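Local coordinates for F5/8 type C domain protein (Clostridium perfringens, PDB 7JRM) that probably binds mucin-type carbohydrate through a calcium-containing module of ZmpB, an O-glycopeptidase that recognises and hydrolyses mucins, at residues Gly129-Ser134 / Asn209-Asp214; Asp153-Asp158 / Trp213-Trp218; Lys160-Lys165 / Met181-Pro186. All blocks are in the same frame, centred on the assembly; numbering follows the deposited sequence.

Interaction 1. Residues Gly129-Ser134 / Asn209-Asp214; sequences GTHSYS and NGNNWD. With CA (calcium ion), chain B.
Ser132 meets Asp214 through both side chain and backbone. Its hydroxyl OG donates to Asp214 OD2 over 2.8 Å, on the anti lone pair that points away from the other carboxylate oxygen. Asp214 also holds the calcium ion with both oxygens, OD2 at 2.5 Å and the longer OD1 at 2.8 Å, so OD2 is gripped by the metal and a hydroxyl. OD1 probably also accepts from the backbone N of Ser163. The ion would be expected to draw charge from this carboxylate.

The backbone O of Asp214 has softer company: a weak bond from Ser132 N, a CA-H...O contact from His131, and the face of the His131 imidazole, over whose centre it sits 3.3 Å above the plane. His131 CG stands anti to the backbone N (chi1 -165°), which folds the ring back beneath this oxygen. The ring's rotation is fixed by its ND1, which donates to Ser132 O at 2.7 Å with the acceptor in the ring plane. At another edge, His131 CE1 approaches Asn211 O to 2.9 Å. That oxygen also accepts a bond from Asp214 N, closing the type II turn from Asn211 to Asp214.

Ser132 O receives a second, weak bond from Asn211 ND2. Tyr133 N, in the cis peptide bond after Ser132, donates to a water at 2.6 Å that also accepts a weak bond from Asn211 ND2. The tyrosine OH turns to Glu135. Gly210 O binds calcium at 2.4 Å, and the metal-bound water lies within hydrogen-bonding distance of Asn212 O; Ser163, Val206 and Asp208 complete the protein ligands. A calcium ion held between the turn-rich loop before strand 215-224 and the start of strand 163-170 is consistent with the galactose-binding-like beta-sandwich of NPCBM modules.

Interaction 2. Residues Asp153-Asp158 / Trp213-Trp218; sequences DRHVAD and WDHADW. With CA (calcium ion), chain B.
Val156 lays its CG1 methyl squarely over the His215 imidazole, 3.5 Å from the ring centroid and 9° off the normal, a CH-pi contact that forms the close-packed heart of this contact. CG1 stands beside the backbone N, anti to the carbonyl carbon (chi1 -68°), and this rotation brings it above the ring while CG2 turns to Trp213 O. Next to it the backbones are joined by Asp153 N, which donates to His215 O at 2.9 Å in a fairly straight bond, although the donor lies above the carbonyl plane. The CB atoms of the same two residues touch at 3.8 Å.

Further along strand 215-224, Asp153 OD1, which also takes a weak bond from Arg113 N, comes within 2.7 Å of Asp217 OD2, the two carboxylate planes turned 76° apart. With oxygens this near, one of the two acids probably holds a proton. Asp153 OD2 takes His155 N in an Asx turn, met from above the carboxylate plane, and also accepts from a water that bridges to His215 ND1 at 2.8 Å.

Toward the partly exposed side the fit slackens. The rings of His155 and His215 are nearly parallel but meet rim to rim, centroids 5.7 Å apart, without either covering the other. Trp213 only grazes Val156, its CE3 lying 4.0 Å from CG1, and Lys159 makes a cation-pi contact with the indole. The contact thus pins the loop after strand 145-152, with its short 3-10 turn, to the start of neighbouring strand 215-224, consistent with the beta-sandwich of NPCBM modules.

Interaction 3. Residues Lys160-Lys165 / Met181-Pro186; sequences KVSSVK and MRIDTP. With CA (calcium ion), chain B.
Val164 and Met181 form an antiparallel hydrogen-bonded pair at the open end of the beta hairpin of strands 163-170 and 173-182. Val164 N donates to Met181 O at 3.0 Å, in the carbonyl plane, and Met181 N returns a bond to Val164 O at 2.8 Å, almost in line with the carbonyl. Met181 O is shared with Ser163 CA, whose C-H points at it from 3.2 Å.

Beyond this pair the chains part and side chains take over. Ile183 turns its end toward the loop: CG1 rests against Ser162 CB, and CD1 reaches Lys160 N at 3.3 Å. Between the two backbones a water donates to Lys160 O and Ser162 O and accepts from Ile183 N, satisfying three main-chain groups at once. Arg182 extends its chain so that NH1 lies 3.6 Å from Ser163 CB, while NH2 forms a salt bridge with the side chain of Asp208, whose backbone O binds the calcium ion.

Ser163 binds that ion twice, through the backbone O at 2.4 Å and through OG at 2.9 Å. The hydroxyl is set between the backbone N and the carbonyl carbon (chi1 58°), a rotation that lets one residue chelate. A second, metal-bound water lies within hydrogen-bonding distance of Val161 O and extends the calcium shell into the preceding loop.

Arg182 opens a type I turn to Thr185, which fixes its backbone: Thr185 N bonds back to Arg182 O, and Arg182 N donates to Thr185 OG1 at 2.8 Å with an angle of 163°.

The three contacts cluster within one NPCBM-type domain, their centres about 9 Å (interactions 1 and 2), 11 Å (1 and 3) and 8 Å (2 and 3) apart. Along the chain come 129-134, 153-158, 160-165 and 181-186, and then 209-218, which closes interactions 1 and 2 and supplies their shared Trp213 and Asp214. Strands 127-131 and 215-224 are neighbours in one sheet; the hairpin of interaction 3 belongs to the other. His131 and His215 rings meet between interactions 1 and 2, and Asp214 OD1 lies 3.0 Å from Ser163 N. Calcium joins the start of strand 163-170 to the loop before strand 215-224, and the other segments pack round this site.

Interaction 1. Residues Gly129-Ser134 / Asn209-Asp214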
loop_
_atom_site.group_PDB
_atom_site.type_symbol
_atom_site.label_atom_id
_atom_site.label_comp_id
_atom_site.label_asym_id
_atom_site.label_seq_id
_atom_site.Cartn_x
_atom_site.Cartn_y
_atom_site.Cartn_z
ATOM N N GLY A 129 -23.683 22.080 -24.456
ATOM C CA GLY A 129 -24.329 23.370 -24.525
ATOM C C GLY A 129 -25.452 23.344 -25.541
ATOM O O GLY A 129 -25.229 23.063 -26.720
ATOM N N THR A 130 -26.665 23.635 -25.076
ATOM C CA THR A 130 -27.846 23.556 -25.924
ATOM C C THR A 130 -28.718 24.782 -25.666
ATOM O O THR A 130 -28.298 25.747 -25.021
ATOM C CB THR A 130 -28.600 22.239 -25.685
ATOM O OG1 THR A 130 -29.603 22.070 -26.696
ATOM C CG2 THR A 130 -29.253 22.228 -24.307
ATOM N N HIS A 131 -29.947 24.733 -26.177
ATOM C CA HIS A 131 -30.852 25.875 -26.146
ATOM C C HIS A 131 -32.279 25.353 -26.218
ATOM O O HIS A 131 -32.593 24.532 -27.083
ATOM C CB HIS A 131 -30.557 26.822 -27.316
ATOM C CG HIS A 131 -31.179 28.177 -27.182
ATOM N ND1 HIS A 131 -32.542 28.367 -27.112
ATOM C CD2 HIS A 131 -30.623 29.411 -27.130
ATOM C CE1 HIS A 131 -32.797 29.660 -27.011
ATOM N NE2 HIS A 131 -31.651 30.314 -27.019
ATOM N N SER A 132 -33.129 25.816 -25.305
ATOM C CA SER A 132 -34.530 25.413 -25.323
ATOM C C SER A 132 -35.206 25.928 -26.589
ATOM O O SER A 132 -34.862 26.992 -27.110
ATOM C CB SER A 132 -35.252 25.942 -24.083
ATOM O OG SER A 132 -35.835 27.208 -24.336
ATOM N N TYR A 133 -36.157 25.153 -27.111
ATOM C CA TYR A 133 -36.500 23.824 -26.608
ATOM C C TYR A 133 -35.537 22.796 -27.192
ATOM O O TYR A 133 -35.186 22.870 -28.368
ATOM C CB TYR A 133 -37.949 23.477 -26.969
ATOM C CG TYR A 133 -38.429 22.139 -26.456
ATOM C CD1 TYR A 133 -38.381 21.006 -27.260
ATOM C CD2 TYR A 133 -38.945 22.009 -25.172
ATOM C CE1 TYR A 133 -38.824 19.781 -26.797
ATOM C CE2 TYR A 133 -39.390 20.788 -24.701
ATOM C CZ TYR A 133 -39.327 19.678 -25.518
ATOM O OH TYR A 133 -39.769 18.460 -25.054
ATOM N N SER A 134 -35.103 21.841 -26.370
ATOM C CA SER A 134 -34.077 20.897 -26.785
ATOM C C SER A 134 -34.402 19.499 -26.286
ATOM O O SER A 134 -34.851 19.321 -25.149
ATOM C CB SER A 134 -32.696 21.320 -26.268
ATOM O OG SER A 134 -31.704 20.386 -26.656
ATOM N N ASN A 209 -41.607 33.144 -20.881
ATOM C CA ASN A 209 -40.998 34.034 -21.873
ATOM C C ASN A 209 -40.518 33.279 -23.109
ATOM O O ASN A 209 -39.603 33.729 -23.804
ATOM C CB ASN A 209 -39.845 34.842 -21.266
ATOM C CG ASN A 209 -40.325 36.050 -20.490
ATOM O OD1 ASN A 209 -40.198 36.106 -19.267
ATOM N ND2 ASN A 209 -40.880 37.027 -21.198
ATOM N N GLY A 210 -41.134 32.136 -23.401
ATOM C CA GLY A 210 -40.695 31.350 -24.534
ATOM C C GLY A 210 -39.272 30.858 -24.346
ATOM O O GLY A 210 -38.809 30.601 -23.229
ATOM N N ASN A 211 -38.557 30.734 -25.464
ATOM C CA ASN A 211 -37.176 30.272 -25.458
ATOM C C ASN A 211 -36.175 31.420 -25.537
ATOM O O ASN A 211 -35.002 31.187 -25.848
ATOM C CB ASN A 211 -36.945 29.287 -26.606
ATOM C CG ASN A 211 -37.033 29.943 -27.973
ATOM O OD1 ASN A 211 -37.516 31.068 -28.110
ATOM N ND2 ASN A 211 -36.560 29.239 -28.995
ATOM N N ASN A 212 -36.609 32.646 -25.256
ATOM C CA ASN A 212 -35.757 33.814 -25.448
ATOM C C ASN A 212 -34.538 33.757 -24.537
ATOM O O ASN A 212 -34.669 33.729 -23.309
ATOM C CB ASN A 212 -36.555 35.091 -25.192
ATOM C CG ASN A 212 -35.922 36.309 -25.835
ATOM O OD1 ASN A 212 -35.213 36.196 -26.835
ATOM N ND2 ASN A 212 -36.168 37.480 -25.259
ATOM N N TRP A 213 -33.351 33.742 -25.151
ATOM C CA TRP A 213 -32.073 33.736 -24.436
ATOM C C TRP A 213 -31.951 32.545 -23.490
ATOM O O TRP A 213 -31.348 32.644 -22.420
ATOM C CB TRP A 213 -31.860 35.050 -23.677
ATOM C CG TRP A 213 -31.889 36.252 -24.570
ATOM C CD1 TRP A 213 -32.783 37.281 -24.527
ATOM C CD2 TRP A 213 -30.985 36.551 -25.640
ATOM N NE1 TRP A 213 -32.493 38.203 -25.504
ATOM C CE2 TRP A 213 -31.392 37.777 -26.201
ATOM C CE3 TRP A 213 -29.869 35.901 -26.177
ATOM C CZ2 TRP A 213 -30.725 38.367 -27.273
ATOM C CZ3 TRP A 213 -29.208 36.487 -27.240
ATOM C CH2 TRP A 213 -29.637 37.708 -27.776
ATOM N N ASP A 214 -32.513 31.404 -23.888
ATOM C CA ASP A 214 -32.508 30.202 -23.057
ATOM C C ASP A 214 -31.271 29.347 -23.346
ATOM O O ASP A 214 -31.350 28.218 -23.830
ATOM C CB ASP A 214 -33.790 29.409 -23.274
ATOM C CG ASP A 214 -34.948 29.934 -22.448
ATOM O OD1 ASP A 214 -34.750 30.906 -21.687
ATOM O OD2 ASP A 214 -36.056 29.368 -22.555
HETATM CA CA CA B . -37.541 30.743 -21.165
HETATM O O HOH W 1 -37.661 26.173 -28.989
HETATM O O HOH W 2 -36.933 32.980 -21.827
#

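Interaction 2. Residues Asp153-Asp158 / Trp213-Trp218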
loop_
_atom_site.group_PDB
_atom_site.type_symbol
_atom_site.label_atom_id
_atom_site.label_comp_id
_atom_site.label_asym_id
_atom_site.label_seq_id
_atom_site.Cartn_x
_atom_site.Cartn_y
_atom_site.Cartn_z
ATOM N N ASP A 153 -26.541 29.232 -18.928
ATOM C CA ASP A 153 -25.180 29.610 -19.287
ATOM C C ASP A 153 -24.939 31.081 -18.975
ATOM O O ASP A 153 -25.831 31.921 -19.126
ATOM C CB ASP A 153 -24.923 29.330 -20.769
ATOM C CG ASP A 153 -23.475 29.552 -21.163
ATOM O OD1 ASP A 153 -22.612 28.746 -20.763
ATOM O OD2 ASP A 153 -23.198 30.537 -21.878
ATOM N N ARG A 154 -23.718 31.392 -18.534
ATOM C CA ARG A 154 -23.396 32.736 -18.072
ATOM C C ARG A 154 -23.283 33.750 -19.203
ATOM O O ARG A 154 -23.183 34.949 -18.923
ATOM C CB ARG A 154 -22.094 32.714 -17.268
ATOM C CG ARG A 154 -22.204 32.005 -15.926
ATOM C CD ARG A 154 -23.483 32.393 -15.197
ATOM N NE ARG A 154 -23.461 33.781 -14.746
ATOM C CZ ARG A 154 -24.411 34.340 -14.002
ATOM N NH1 ARG A 154 -24.311 35.610 -13.635
ATOM N NH2 ARG A 154 -25.463 33.626 -13.624
ATOM N N HIS A 155 -23.295 33.309 -20.464
ATOM C CA HIS A 155 -23.202 34.246 -21.578
ATOM C C HIS A 155 -24.421 35.157 -21.672
ATOM O O HIS A 155 -24.321 36.246 -22.249
ATOM C CB HIS A 155 -23.012 33.481 -22.891
ATOM C CG HIS A 155 -23.037 34.348 -24.111
ATOM N ND1 HIS A 155 -21.924 35.020 -24.569
ATOM C CD2 HIS A 155 -24.038 34.649 -24.970
ATOM C CE1 HIS A 155 -22.240 35.702 -25.656
ATOM N NE2 HIS A 155 -23.517 35.493 -25.921
ATOM N N VAL A 156 -25.557 34.746 -21.112
ATOM C CA VAL A 156 -26.778 35.541 -21.176
ATOM C C VAL A 156 -27.081 36.135 -19.807
ATOM O O VAL A 156 -28.247 36.333 -19.447
ATOM C CB VAL A 156 -27.962 34.697 -21.686
ATOM C CG1 VAL A 156 -27.753 34.320 -23.144
ATOM C CG2 VAL A 156 -28.137 33.453 -20.829
ATOM N N ALA A 157 -26.031 36.435 -19.038
ATOM C CA ALA A 157 -26.205 36.998 -17.703
ATOM C C ALA A 157 -26.829 38.388 -17.717
ATOM O O ALA A 157 -27.253 38.864 -16.659
ATOM C CB ALA A 157 -24.861 37.047 -16.975
ATOM N N ASP A 158 -26.897 39.044 -18.875
ATOM C CA ASP A 158 -27.471 40.378 -18.991
ATOM C C ASP A 158 -28.811 40.382 -19.719
ATOM O O ASP A 158 -29.325 41.458 -20.041
ATOM C CB ASP A 158 -26.489 41.313 -19.701
ATOM C CG ASP A 158 -25.945 40.722 -20.994
ATOM O OD1 ASP A 158 -24.895 41.202 -21.471
ATOM O OD2 ASP A 158 -26.563 39.780 -21.534
ATOM N N TRP A 213 -33.351 33.742 -25.151
ATOM C CA TRP A 213 -32.073 33.736 -24.436
ATOM C C TRP A 213 -31.951 32.545 -23.490
ATOM O O TRP A 213 -31.348 32.644 -22.420
ATOM C CB TRP A 213 -31.860 35.050 -23.677
ATOM C CG TRP A 213 -31.889 36.252 -24.570
ATOM C CD1 TRP A 213 -32.783 37.281 -24.527
ATOM C CD2 TRP A 213 -30.985 36.551 -25.640
ATOM N NE1 TRP A 213 -32.493 38.203 -25.504
ATOM C CE2 TRP A 213 -31.392 37.777 -26.201
ATOM C CE3 TRP A 213 -29.869 35.901 -26.177
ATOM C CZ2 TRP A 213 -30.725 38.367 -27.273
ATOM C CZ3 TRP A 213 -29.208 36.487 -27.240
ATOM C CH2 TRP A 213 -29.637 37.708 -27.776
ATOM N N ASP A 214 -32.513 31.404 -23.888
ATOM C CA ASP A 214 -32.508 30.202 -23.057
ATOM C C ASP A 214 -31.271 29.347 -23.346
ATOM O O ASP A 214 -31.350 28.218 -23.830
ATOM C CB ASP A 214 -33.790 29.409 -23.274
ATOM C CG ASP A 214 -34.948 29.934 -22.448
ATOM O OD1 ASP A 214 -34.750 30.906 -21.687
ATOM O OD2 ASP A 214 -36.056 29.368 -22.555
ATOM N N HIS A 215 -30.108 29.912 -23.033
ATOM C CA HIS A 215 -28.853 29.178 -23.140
ATOM C C HIS A 215 -28.721 28.254 -21.937
ATOM O O HIS A 215 -28.635 28.723 -20.797
ATOM C CB HIS A 215 -27.669 30.140 -23.215
ATOM C CG HIS A 215 -27.641 30.978 -24.457
ATOM N ND1 HIS A 215 -26.489 31.568 -24.928
ATOM C CD2 HIS A 215 -28.624 31.328 -25.320
ATOM C CE1 HIS A 215 -26.761 32.242 -26.031
ATOM N NE2 HIS A 215 -28.049 32.114 -26.290
ATOM N N ALA A 216 -28.713 26.945 -22.183
ATOM C CA ALA A 216 -28.693 25.951 -21.121
ATOM C C ALA A 216 -27.527 24.997 -21.317
ATOM O O ALA A 216 -27.183 24.646 -22.450
ATOM C CB ALA A 216 -30.008 25.165 -21.073
ATOM N N ASP A 217 -26.926 24.571 -20.207
ATOM C CA ASP A 217 -25.783 23.671 -20.226
ATOM C C ASP A 217 -26.086 22.404 -19.441
ATOM O O ASP A 217 -26.638 22.462 -18.337
ATOM C CB ASP A 217 -24.533 24.327 -19.629
ATOM C CG ASP A 217 -24.112 25.570 -20.372
ATOM O OD1 ASP A 217 -24.315 25.632 -21.602
ATOM O OD2 ASP A 217 -23.563 26.479 -19.719
ATOM N N TRP A 218 -25.718 21.262 -20.020
ATOM C CA TRP A 218 -25.585 20.013 -19.274
ATOM C C TRP A 218 -24.109 19.889 -18.907
ATOM O O TRP A 218 -23.319 19.232 -19.585
ATOM C CB TRP A 218 -26.079 18.824 -20.095
ATOM C CG TRP A 218 -27.506 18.938 -20.538
ATOM C CD1 TRP A 218 -27.964 19.499 -21.693
ATOM C CD2 TRP A 218 -28.664 18.471 -19.833
ATOM N NE1 TRP A 218 -29.334 19.413 -21.752
ATOM C CE2 TRP A 218 -29.788 18.787 -20.621
ATOM C CE3 TRP A 218 -28.857 17.819 -18.612
ATOM C CZ2 TRP A 218 -31.088 18.475 -20.226
ATOM C CZ3 TRP A 218 -30.149 17.509 -18.223
ATOM C CH2 TRP A 218 -31.247 17.836 -19.028
HETATM CA CA CA B . -37.541 30.743 -21.165
HETATM O O HOH W 3 -24.010 30.483 -24.348
HETATM O O HOH W 2 -36.933 32.980 -21.827
#

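Interaction 3. Residues Lys160-Lys165 / Met181-Pro186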
loop_
_atom_site.group_PDB
_atom_site.type_symbol
_atom_site.label_atom_id
_atom_site.label_comp_id
_atom_site.label_asym_id
_atom_site.label_seq_id
_atom_site.Cartn_x
_atom_site.Cartn_y
_atom_site.Cartn_z
ATOM N N LYS A 160 -31.805 39.107 -18.678
ATOM C CA LYS A 160 -32.960 39.260 -17.794
ATOM C C LYS A 160 -33.944 38.094 -17.855
ATOM O O LYS A 160 -34.281 37.510 -16.820
ATOM C CB LYS A 160 -33.702 40.565 -18.103
ATOM C CG LYS A 160 -32.909 41.829 -17.815
ATOM C CD LYS A 160 -33.718 43.068 -18.164
ATOM C CE LYS A 160 -32.937 44.343 -17.888
ATOM N NZ LYS A 160 -31.612 44.346 -18.568
ATOM N N VAL A 161 -34.418 37.748 -19.058
ATOM C CA VAL A 161 -35.584 36.879 -19.194
ATOM C C VAL A 161 -35.233 35.401 -19.319
ATOM O O VAL A 161 -36.141 34.579 -19.511
ATOM C CB VAL A 161 -36.430 37.295 -20.414
ATOM C CG1 VAL A 161 -36.907 38.730 -20.263
ATOM C CG2 VAL A 161 -35.630 37.121 -21.697
ATOM N N SER A 162 -33.958 35.033 -19.217
ATOM C CA SER A 162 -33.571 33.637 -19.392
ATOM C C SER A 162 -34.214 32.756 -18.325
ATOM O O SER A 162 -34.170 33.071 -17.132
ATOM C CB SER A 162 -32.049 33.504 -19.341
ATOM O OG SER A 162 -31.459 33.964 -20.545
ATOM N N SER A 163 -34.818 31.648 -18.765
ATOM C CA SER A 163 -35.501 30.718 -17.869
ATOM C C SER A 163 -35.769 29.387 -18.560
ATOM O O SER A 163 -36.357 29.359 -19.646
ATOM C CB SER A 163 -36.817 31.320 -17.370
ATOM O OG SER A 163 -37.667 31.649 -18.455
ATOM N N VAL A 164 -35.351 28.281 -17.945
ATOM C CA VAL A 164 -35.532 26.947 -18.502
ATOM C C VAL A 164 -35.919 25.985 -17.385
ATOM O O VAL A 164 -35.945 26.341 -16.204
ATOM C CB VAL A 164 -34.270 26.434 -19.229
ATOM C CG1 VAL A 164 -33.962 27.285 -20.447
ATOM C CG2 VAL A 164 -33.089 26.402 -18.278
ATOM N N LYS A 165 -36.228 24.752 -17.775
ATOM C CA LYS A 165 -36.419 23.653 -16.842
ATOM C C LYS A 165 -35.782 22.410 -17.439
ATOM O O LYS A 165 -36.058 22.060 -18.590
ATOM C CB LYS A 165 -37.903 23.401 -16.553
ATOM C CG LYS A 165 -38.147 22.333 -15.497
ATOM C CD LYS A 165 -39.597 21.877 -15.478
ATOM C CE LYS A 165 -40.552 23.059 -15.494
ATOM N NZ LYS A 165 -41.721 22.808 -16.379
ATOM N N MET A 181 -35.354 27.405 -13.698
ATOM C CA MET A 181 -34.047 27.971 -13.392
ATOM C C MET A 181 -33.869 29.275 -14.157
ATOM O O MET A 181 -34.111 29.329 -15.367
ATOM C CB MET A 181 -32.933 26.987 -13.748
ATOM C CG MET A 181 -32.716 25.910 -12.698
ATOM S SD MET A 181 -31.287 24.871 -13.040
ATOM C CE MET A 181 -30.010 25.781 -12.174
ATOM N N ARG A 182 -33.451 30.317 -13.449
ATOM C CA ARG A 182 -33.261 31.638 -14.020
ATOM C C ARG A 182 -31.773 31.986 -14.033
ATOM O O ARG A 182 -30.916 31.152 -13.725
ATOM C CB ARG A 182 -34.094 32.660 -13.243
ATOM C CG ARG A 182 -35.484 32.150 -12.891
ATOM C CD ARG A 182 -36.413 33.272 -12.465
ATOM N NE ARG A 182 -37.814 32.867 -12.539
ATOM C CZ ARG A 182 -38.567 32.972 -13.628
ATOM N NH1 ARG A 182 -38.057 33.476 -14.745
ATOM N NH2 ARG A 182 -39.832 32.575 -13.604
ATOM N N ILE A 183 -31.468 33.235 -14.393
ATOM C CA ILE A 183 -30.075 33.653 -14.542
ATOM C C ILE A 183 -29.334 33.531 -13.216
ATOM O O ILE A 183 -28.211 33.017 -13.158
ATOM C CB ILE A 183 -30.004 35.085 -15.102
ATOM C CG1 ILE A 183 -30.422 35.100 -16.572
ATOM C CG2 ILE A 183 -28.604 35.659 -14.938
ATOM C CD1 ILE A 183 -30.619 36.485 -17.133
ATOM N N ASP A 184 -29.952 33.994 -12.131
ATOM C CA ASP A 184 -29.311 33.996 -10.824
ATOM C C ASP A 184 -29.575 32.724 -10.024
ATOM O O ASP A 184 -29.290 32.694 -8.823
ATOM C CB ASP A 184 -29.754 35.223 -10.021
ATOM C CG ASP A 184 -31.256 35.278 -9.813
ATOM O OD1 ASP A 184 -31.991 34.588 -10.548
ATOM O OD2 ASP A 184 -31.700 36.019 -8.910
ATOM N N THR A 185 -30.103 31.681 -10.655
ATOM C CA THR A 185 -30.300 30.411 -9.965
ATOM C C THR A 185 -28.997 29.620 -9.964
ATOM O O THR A 185 -28.481 29.299 -11.040
ATOM C CB THR A 185 -31.404 29.596 -10.632
ATOM O OG1 THR A 185 -32.591 30.392 -10.746
ATOM C CG2 THR A 185 -31.711 28.346 -9.815
ATOM N N PRO A 186 -28.433 29.297 -8.798
ATOM C CA PRO A 186 -27.197 28.506 -8.774
ATOM C C PRO A 186 -27.396 27.144 -9.422
ATOM O O PRO A 186 -28.505 26.607 -9.461
ATOM C CB PRO A 186 -26.886 28.375 -7.278
ATOM C CG PRO A 186 -27.605 29.517 -6.636
ATOM C CD PRO A 186 -28.847 29.724 -7.451
HETATM CA CA CA B . -37.541 30.743 -21.165
HETATM O O HOH W 4 -33.558 34.935 -15.551
HETATM O O HOH W 2 -36.933 32.980 -21.827
#